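Local coordinates for hypothetical protein PurS (Thermus thermophilus, PDB 2DGB) that is a small alpha/beta protein of the PurS family that pairs with a second copy, carrying its antiparallel sheet across the subunit interface, at residues 2-6 / 47-53; 7-13 / 70-76; 12-16 / 38-42. All coordinates share one frame; numbering follows the deposited sequence.

The chain starts in strand 3-12, the central strand of a three-stranded antiparallel sheet, and all three contacts draw on this strand or its end. Interaction 1 pairs its beginning with the end of strand 37-49 and closes a 40-residue loop. Interaction 2 pairs its second half with strand 73-83 across 56 residues, so the two closures cross along the chain, with centres about 21 Å apart. Interaction 3 shares its first residues, Leu12 and Lys13, with the end of segment 7-13. It closes 21 residues that include helix 19-30, and is nested inside the loop of interaction 1. Interactions 2 and 3 touch directly, for example where Met72 packs on Ile16.

Interaction 1. Residues 2-6 / 47-53; sequences PRYQA and VFPAENL
Tyr4 and Phe48 form the central hydrogen-bonded pair of an antiparallel ladder between strands 3-12 and 37-49, and both rings lie on one face of the sheet, the face packed against helix 53-67. Two backbone bonds define the pair: Tyr4 N to Phe48 O at 2.9 Å, and Phe48 N to Tyr4 O, also 2.9 Å. The first torsions send the two rings apart. Phe48 CG sits between the backbone N and the carbonyl carbon (chi1 67°); Tyr4 CB lies over one face of the Phe48 ring, 4.1 Å from Phe48 CE2, while Ala6 CB approaches the ring edge, 3.8 Å from Phe48 CE2. With CG opposite its carbonyl carbon (chi1 -55°), Tyr4 instead swings toward the loop at 50-52 and the start of helix 53-67. On the other face, defined by Arg3, Val47 and Pro49, the Arg3 guanidinium meets Val47 obliquely, but its salt bridge goes to Glu36 of the second subunit. Ala50 N extends the ladder to Pro2 O at 3.0 Å. Ala50 CB comes from one side of the Tyr4 ring plane, 3.5 Å from Tyr4 CE2, and Leu53 CD1 from that same side, 3.9 Å from Tyr4 CE1, while Ala50 O meets the ring edge in plane.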
# COMPACT_ATOMS: atom_id res chain seq x y z
N PRO A 2 -22.72 -4.85 9.12
CA PRO A 2 -21.83 -6.03 8.96
C PRO A 2 -20.36 -5.62 9.04
O PRO A 2 -20.05 -4.49 9.40
CB PRO A 2 -22.16 -6.65 7.61
CG PRO A 2 -22.72 -5.46 6.86
CD PRO A 2 -23.51 -4.65 7.89
N ARG A 3 -19.46 -6.54 8.70
CA ARG A 3 -18.03 -6.26 8.75
C ARG A 3 -17.44 -6.03 7.36
O ARG A 3 -17.87 -6.65 6.38
CB ARG A 3 -17.28 -7.41 9.43
CG ARG A 3 -17.50 -7.53 10.92
CD ARG A 3 -16.43 -8.44 11.50
NE ARG A 3 -16.27 -9.60 10.65
CZ ARG A 3 -15.14 -10.27 10.47
NH1 ARG A 3 -14.03 -9.90 11.09
NH2 ARG A 3 -15.12 -11.29 9.63
N TYR A 4 -16.43 -5.16 7.28
CA TYR A 4 -15.77 -4.83 6.01
C TYR A 4 -14.26 -4.71 6.16
O TYR A 4 -13.74 -4.50 7.25
CB TYR A 4 -16.30 -3.49 5.49
CG TYR A 4 -17.80 -3.43 5.33
CD1 TYR A 4 -18.41 -3.71 4.12
CD2 TYR A 4 -18.62 -3.13 6.43
CE1 TYR A 4 -19.80 -3.70 3.98
CE2 TYR A 4 -20.00 -3.12 6.31
CZ TYR A 4 -20.59 -3.41 5.09
OH TYR A 4 -21.96 -3.43 4.98
N GLN A 5 -13.55 -4.85 5.04
CA GLN A 5 -12.11 -4.69 5.07
C GLN A 5 -11.77 -3.69 3.98
O GLN A 5 -12.12 -3.87 2.81
CB GLN A 5 -11.37 -6.00 4.80
CG GLN A 5 -9.85 -5.83 4.91
CD GLN A 5 -9.08 -7.06 4.46
OE1 GLN A 5 -9.33 -8.17 4.92
NE2 GLN A 5 -8.12 -6.85 3.56
N ALA A 6 -11.11 -2.62 4.38
CA ALA A 6 -10.72 -1.57 3.45
C ALA A 6 -9.22 -1.60 3.24
O ALA A 6 -8.46 -1.79 4.20
CB ALA A 6 -11.15 -0.21 3.99
N VAL A 47 -10.09 -3.78 9.06
CA VAL A 47 -11.33 -4.54 9.25
C VAL A 47 -12.12 -3.72 10.26
O VAL A 47 -11.64 -3.42 11.36
CB VAL A 47 -11.05 -5.95 9.82
CG1 VAL A 47 -12.36 -6.68 10.11
CG2 VAL A 47 -10.19 -6.75 8.84
N PHE A 48 -13.34 -3.34 9.87
CA PHE A 48 -14.18 -2.51 10.72
C PHE A 48 -15.66 -2.72 10.40
O PHE A 48 -16.00 -3.23 9.34
CB PHE A 48 -13.82 -1.05 10.48
CG PHE A 48 -14.16 -0.57 9.09
CD1 PHE A 48 -15.29 0.21 8.88
CD2 PHE A 48 -13.38 -0.93 8.00
CE1 PHE A 48 -15.64 0.64 7.59
CE2 PHE A 48 -13.72 -0.51 6.71
CZ PHE A 48 -14.85 0.27 6.51
N PRO A 49 -16.55 -2.30 11.31
CA PRO A 49 -18.01 -2.44 11.15
C PRO A 49 -18.69 -1.24 10.49
O PRO A 49 -18.19 -0.11 10.57
CB PRO A 49 -18.48 -2.62 12.58
CG PRO A 49 -17.63 -1.62 13.29
CD PRO A 49 -16.24 -1.87 12.69
N ALA A 50 -19.83 -1.49 9.87
CA ALA A 50 -20.61 -0.44 9.21
C ALA A 50 -22.02 -0.95 8.93
O ALA A 50 -22.23 -2.15 8.76
CB ALA A 50 -19.93 -0.01 7.91
N GLU A 51 -22.98 -0.04 8.86
CA GLU A 51 -24.38 -0.40 8.61
C GLU A 51 -24.58 -1.04 7.25
O GLU A 51 -25.36 -1.98 7.09
CB GLU A 51 -25.26 0.85 8.73
CG GLU A 51 -25.47 1.35 10.15
CD GLU A 51 -26.51 0.53 10.91
OE1 GLU A 51 -27.55 0.18 10.30
OE2 GLU A 51 -26.30 0.26 12.11
N ASN A 52 -23.87 -0.52 6.25
CA ASN A 52 -23.97 -1.03 4.90
C ASN A 52 -22.73 -0.65 4.10
O ASN A 52 -21.85 0.04 4.61
CB ASN A 52 -25.22 -0.46 4.22
CG ASN A 52 -25.25 1.06 4.25
OD1 ASN A 52 -24.40 1.73 3.66
ND2 ASN A 52 -26.24 1.61 4.96
N LEU A 53 -22.68 -1.10 2.85
CA LEU A 53 -21.54 -0.82 1.99
C LEU A 53 -21.32 0.67 1.77
O LEU A 53 -20.17 1.13 1.75
CB LEU A 53 -21.72 -1.50 0.63
CG LEU A 53 -20.49 -1.45 -0.28
CD1 LEU A 53 -19.36 -2.24 0.36
CD2 LEU A 53 -20.84 -2.02 -1.65

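Interaction 2. Residues 7-13 / 70-76; sequences TLLIELK and PVMEVYA
Lys13 turns CG opposite its own carbonyl carbon (chi1 -73°) and then runs fully extended through chi4, a course that carries it across Val74 to the loop before strand 73-83. There NZ donates to Pro70 O at 3.0 Å, in the carbonyl plane. The fit along the way is close: Lys13 CG stands 3.4 Å from Val74 CG1, tighter than ordinary van der Waals contact, and CE passes 3.3 Å from Glu73 O. The backbone of the same residue bonds from N to Met72 O at 2.9 Å, though the donor lies 40° above the carbonyl plane. Before it the strands form a regular antiparallel ladder, with Glu11 and Val74, then Leu9 and Ala76, as hydrogen-bonded pairs; Leu9 N reaches Ala76 O in an almost straight bond (177°). Ile10 places its CG2 branch against the Glu73 carboxylate, 3.6 Å from OE2. That carboxylate takes a hydrogen bond at OE1 from Asn69 N, and OE2 has a long, weak ion pair with Lys42. Across this contact, then, the lysine NZ is met by a peptide carbonyl and not by a carboxylate, so the 70-72 loop is tied to Lys13, just past the end of strand 3-12, through two main-chain acceptors.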
# COMPACT_ATOMS: atom_id res chain seq x y z
N THR A 7 -8.80 -1.46 1.99
CA THR A 7 -7.38 -1.42 1.66
C THR A 7 -7.08 0.05 1.35
O THR A 7 -7.41 0.55 0.27
CB THR A 7 -7.05 -2.27 0.42
OG1 THR A 7 -7.40 -3.64 0.68
CG2 THR A 7 -5.56 -2.20 0.11
N LEU A 8 -6.47 0.72 2.31
CA LEU A 8 -6.13 2.14 2.18
C LEU A 8 -4.65 2.38 1.92
O LEU A 8 -3.80 1.92 2.68
CB LEU A 8 -6.53 2.90 3.44
CG LEU A 8 -7.98 3.36 3.62
CD1 LEU A 8 -8.26 3.58 5.10
CD2 LEU A 8 -8.23 4.64 2.83
N LEU A 9 -4.37 3.12 0.86
CA LEU A 9 -2.99 3.47 0.54
C LEU A 9 -2.78 4.90 1.01
O LEU A 9 -3.62 5.77 0.77
CB LEU A 9 -2.76 3.38 -0.97
CG LEU A 9 -3.03 2.04 -1.65
CD1 LEU A 9 -2.69 2.16 -3.12
CD2 LEU A 9 -2.20 0.94 -0.99
N ILE A 10 -1.67 5.14 1.71
CA ILE A 10 -1.35 6.49 2.17
C ILE A 10 0.04 6.78 1.63
O ILE A 10 1.04 6.20 2.06
CB ILE A 10 -1.38 6.57 3.72
CG1 ILE A 10 -2.82 6.30 4.22
CG2 ILE A 10 -0.94 7.95 4.18
CD1 ILE A 10 -2.98 6.30 5.74
N GLU A 11 0.10 7.67 0.66
CA GLU A 11 1.36 7.99 0.03
C GLU A 11 1.66 9.48 0.08
O GLU A 11 0.78 10.30 0.34
CB GLU A 11 1.33 7.50 -1.43
CG GLU A 11 0.66 6.13 -1.59
CD GLU A 11 0.70 5.60 -3.02
OE1 GLU A 11 0.60 6.41 -3.97
OE2 GLU A 11 0.82 4.37 -3.19
N LEU A 12 2.92 9.81 -0.16
CA LEU A 12 3.39 11.19 -0.15
C LEU A 12 2.92 11.91 -1.40
O LEU A 12 2.87 11.31 -2.47
CB LEU A 12 4.92 11.20 -0.13
CG LEU A 12 5.57 10.43 1.02
CD1 LEU A 12 7.07 10.34 0.79
CD2 LEU A 12 5.26 11.13 2.32
N LYS A 13 2.57 13.18 -1.28
CA LYS A 13 2.14 13.94 -2.44
C LYS A 13 3.37 14.11 -3.33
O LYS A 13 4.50 14.10 -2.84
CB LYS A 13 1.61 15.31 -2.03
CG LYS A 13 0.25 15.27 -1.35
CD LYS A 13 -0.30 16.68 -1.10
CE LYS A 13 -1.64 16.63 -0.38
NZ LYS A 13 -2.18 17.99 -0.11
N PRO A 70 -2.70 15.87 5.91
CA PRO A 70 -3.40 16.69 4.91
C PRO A 70 -2.51 17.48 3.95
O PRO A 70 -2.82 17.60 2.77
CB PRO A 70 -4.27 17.61 5.77
CG PRO A 70 -3.43 17.79 7.00
CD PRO A 70 -2.95 16.38 7.27
N VAL A 71 -1.40 18.00 4.45
CA VAL A 71 -0.52 18.78 3.61
C VAL A 71 0.54 17.99 2.84
O VAL A 71 0.93 18.38 1.74
CB VAL A 71 0.19 19.87 4.44
CG1 VAL A 71 1.13 20.67 3.55
CG2 VAL A 71 -0.84 20.78 5.09
N MSE A 72 0.97 16.87 3.39
CA MSE A 72 2.02 16.10 2.74
C MSE A 72 1.70 14.73 2.17
O MSE A 72 2.54 14.14 1.50
CB MSE A 72 3.20 15.96 3.69
CG MSE A 72 3.88 17.27 3.97
SE MSE A 72 5.25 17.01 5.27
CE MSE A 72 6.38 15.79 4.28
N GLU A 73 0.51 14.22 2.45
CA GLU A 73 0.12 12.92 1.95
C GLU A 73 -1.26 12.95 1.32
O GLU A 73 -2.01 13.92 1.48
CB GLU A 73 0.10 11.89 3.08
CG GLU A 73 1.41 11.68 3.80
CD GLU A 73 1.28 10.70 4.94
OE1 GLU A 73 0.40 10.90 5.80
OE2 GLU A 73 2.05 9.72 4.98
N VAL A 74 -1.58 11.88 0.62
CA VAL A 74 -2.88 11.71 -0.01
C VAL A 74 -3.24 10.25 0.26
O VAL A 74 -2.36 9.40 0.34
CB VAL A 74 -2.81 11.93 -1.54
CG1 VAL A 74 -2.50 13.39 -1.85
CG2 VAL A 74 -1.77 11.02 -2.16
N TYR A 75 -4.53 9.98 0.42
CA TYR A 75 -4.95 8.60 0.66
C TYR A 75 -5.79 8.15 -0.51
O TYR A 75 -6.33 8.98 -1.25
CB TYR A 75 -5.76 8.50 1.97
CG TYR A 75 -7.08 9.24 1.95
CD1 TYR A 75 -8.25 8.64 1.49
CD2 TYR A 75 -7.16 10.55 2.42
CE1 TYR A 75 -9.47 9.33 1.48
CE2 TYR A 75 -8.36 11.25 2.41
CZ TYR A 75 -9.51 10.64 1.95
OH TYR A 75 -10.70 11.34 1.99
N ALA A 76 -5.90 6.85 -0.67
CA ALA A 76 -6.70 6.29 -1.75
C ALA A 76 -7.30 4.97 -1.28
O ALA A 76 -6.58 4.10 -0.77
CB ALA A 76 -5.82 6.06 -2.98

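Interaction 3. Residues 12-16 / 38-42; sequences LKKGI and VRVGK
Arg39 lays its guanidinium beside Leu12, with NH2 3.5 Å from Leu12 CB, and reaches over to the turn that follows strand 3-12. Two bends in its chain, at chi2 (-65°) and chi3 (-76°), bring the group there. Its end grips a single atom with both terminal nitrogens: NH2 bonds to Ile16 O at 2.9 Å and NH1 to the same Ile16 O at 3.1 Å. The oxygen lies close to the guanidinium plane, and NH1 is nearly in line with the carbonyl bond (C=O...N 176°), although both hydrogen bonds are bent at the hydrogen. Lys13 O comes within 3.1 Å of NH2, but at an angle too poor for a hydrogen bond; it instead accepts Ile16 N, closing a type II beta turn from Lys13 to Ile16. Gly15 takes its third position at positive phi, a conformation suited to glycine. A water adds a second link, accepting from Leu12 N at 2.7 Å and donating weakly to Val40 O. Residues 38-42 of strand 37-49 also pair with a strand of the second subunit, joining the turn to an interface strand. Because one cation meets one carbonyl with two donors, the Ile16 peptide is probably polarised and the guanidinium's direction fixed.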
# COMPACT_ATOMS: atom_id res chain seq x y z
N LEU A 12 2.92 9.81 -0.16
CA LEU A 12 3.39 11.19 -0.15
C LEU A 12 2.92 11.91 -1.40
O LEU A 12 2.87 11.31 -2.47
CB LEU A 12 4.92 11.20 -0.13
CG LEU A 12 5.57 10.43 1.02
CD1 LEU A 12 7.07 10.34 0.79
CD2 LEU A 12 5.26 11.13 2.32
N LYS A 13 2.57 13.18 -1.28
CA LYS A 13 2.14 13.94 -2.44
C LYS A 13 3.37 14.11 -3.33
O LYS A 13 4.50 14.10 -2.84
CB LYS A 13 1.61 15.31 -2.03
CG LYS A 13 0.25 15.27 -1.35
CD LYS A 13 -0.30 16.68 -1.10
CE LYS A 13 -1.64 16.63 -0.38
NZ LYS A 13 -2.18 17.99 -0.11
N LYS A 14 3.16 14.25 -4.63
CA LYS A 14 4.29 14.43 -5.52
C LYS A 14 4.92 15.77 -5.15
O LYS A 14 4.22 16.72 -4.81
CB LYS A 14 3.85 14.43 -6.99
CG LYS A 14 3.10 15.68 -7.42
CD LYS A 14 2.89 15.69 -8.93
CE LYS A 14 2.40 17.05 -9.40
NZ LYS A 14 3.33 18.13 -8.95
N GLY A 15 6.25 15.83 -5.20
CA GLY A 15 6.92 17.06 -4.82
C GLY A 15 7.56 16.87 -3.46
O GLY A 15 8.57 17.51 -3.15
N ILE A 16 6.98 16.00 -2.64
CA ILE A 16 7.53 15.72 -1.32
C ILE A 16 8.73 14.80 -1.51
O ILE A 16 8.65 13.82 -2.26
CB ILE A 16 6.50 15.02 -0.39
CG1 ILE A 16 5.27 15.90 -0.19
CG2 ILE A 16 7.15 14.71 0.96
CD1 ILE A 16 5.55 17.24 0.49
N VAL A 38 10.72 5.24 -7.72
CA VAL A 38 10.13 4.43 -6.67
C VAL A 38 9.56 5.37 -5.60
O VAL A 38 10.26 6.24 -5.11
CB VAL A 38 11.18 3.52 -6.00
CG1 VAL A 38 10.53 2.68 -4.91
CG2 VAL A 38 11.84 2.62 -7.04
N ARG A 39 8.28 5.21 -5.27
CA ARG A 39 7.67 6.02 -4.22
C ARG A 39 7.21 5.01 -3.18
O ARG A 39 6.47 4.08 -3.51
CB ARG A 39 6.46 6.81 -4.75
CG ARG A 39 6.81 7.87 -5.78
CD ARG A 39 7.67 8.98 -5.18
NE ARG A 39 6.91 9.91 -4.34
CZ ARG A 39 7.39 11.05 -3.85
NH1 ARG A 39 8.65 11.40 -4.12
NH2 ARG A 39 6.63 11.85 -3.12
N VAL A 40 7.67 5.18 -1.95
CA VAL A 40 7.33 4.25 -0.88
C VAL A 40 6.26 4.82 0.04
O VAL A 40 6.41 5.93 0.58
CB VAL A 40 8.58 3.89 -0.03
CG1 VAL A 40 8.19 2.96 1.10
CG2 VAL A 40 9.62 3.22 -0.92
N GLY A 41 5.18 4.07 0.19
CA GLY A 41 4.10 4.50 1.04
C GLY A 41 3.72 3.38 1.98
O GLY A 41 4.44 2.39 2.13
N LYS A 42 2.57 3.54 2.63
CA LYS A 42 2.11 2.52 3.55
C LYS A 42 0.73 2.04 3.12
O LYS A 42 -0.05 2.79 2.54
CB LYS A 42 2.02 3.10 4.97
CG LYS A 42 0.85 4.04 5.18
CD LYS A 42 0.96 4.83 6.49
CE LYS A 42 1.99 5.95 6.39
NZ LYS A 42 1.88 6.92 7.52
O HOH W 1 4.42 7.76 -1.02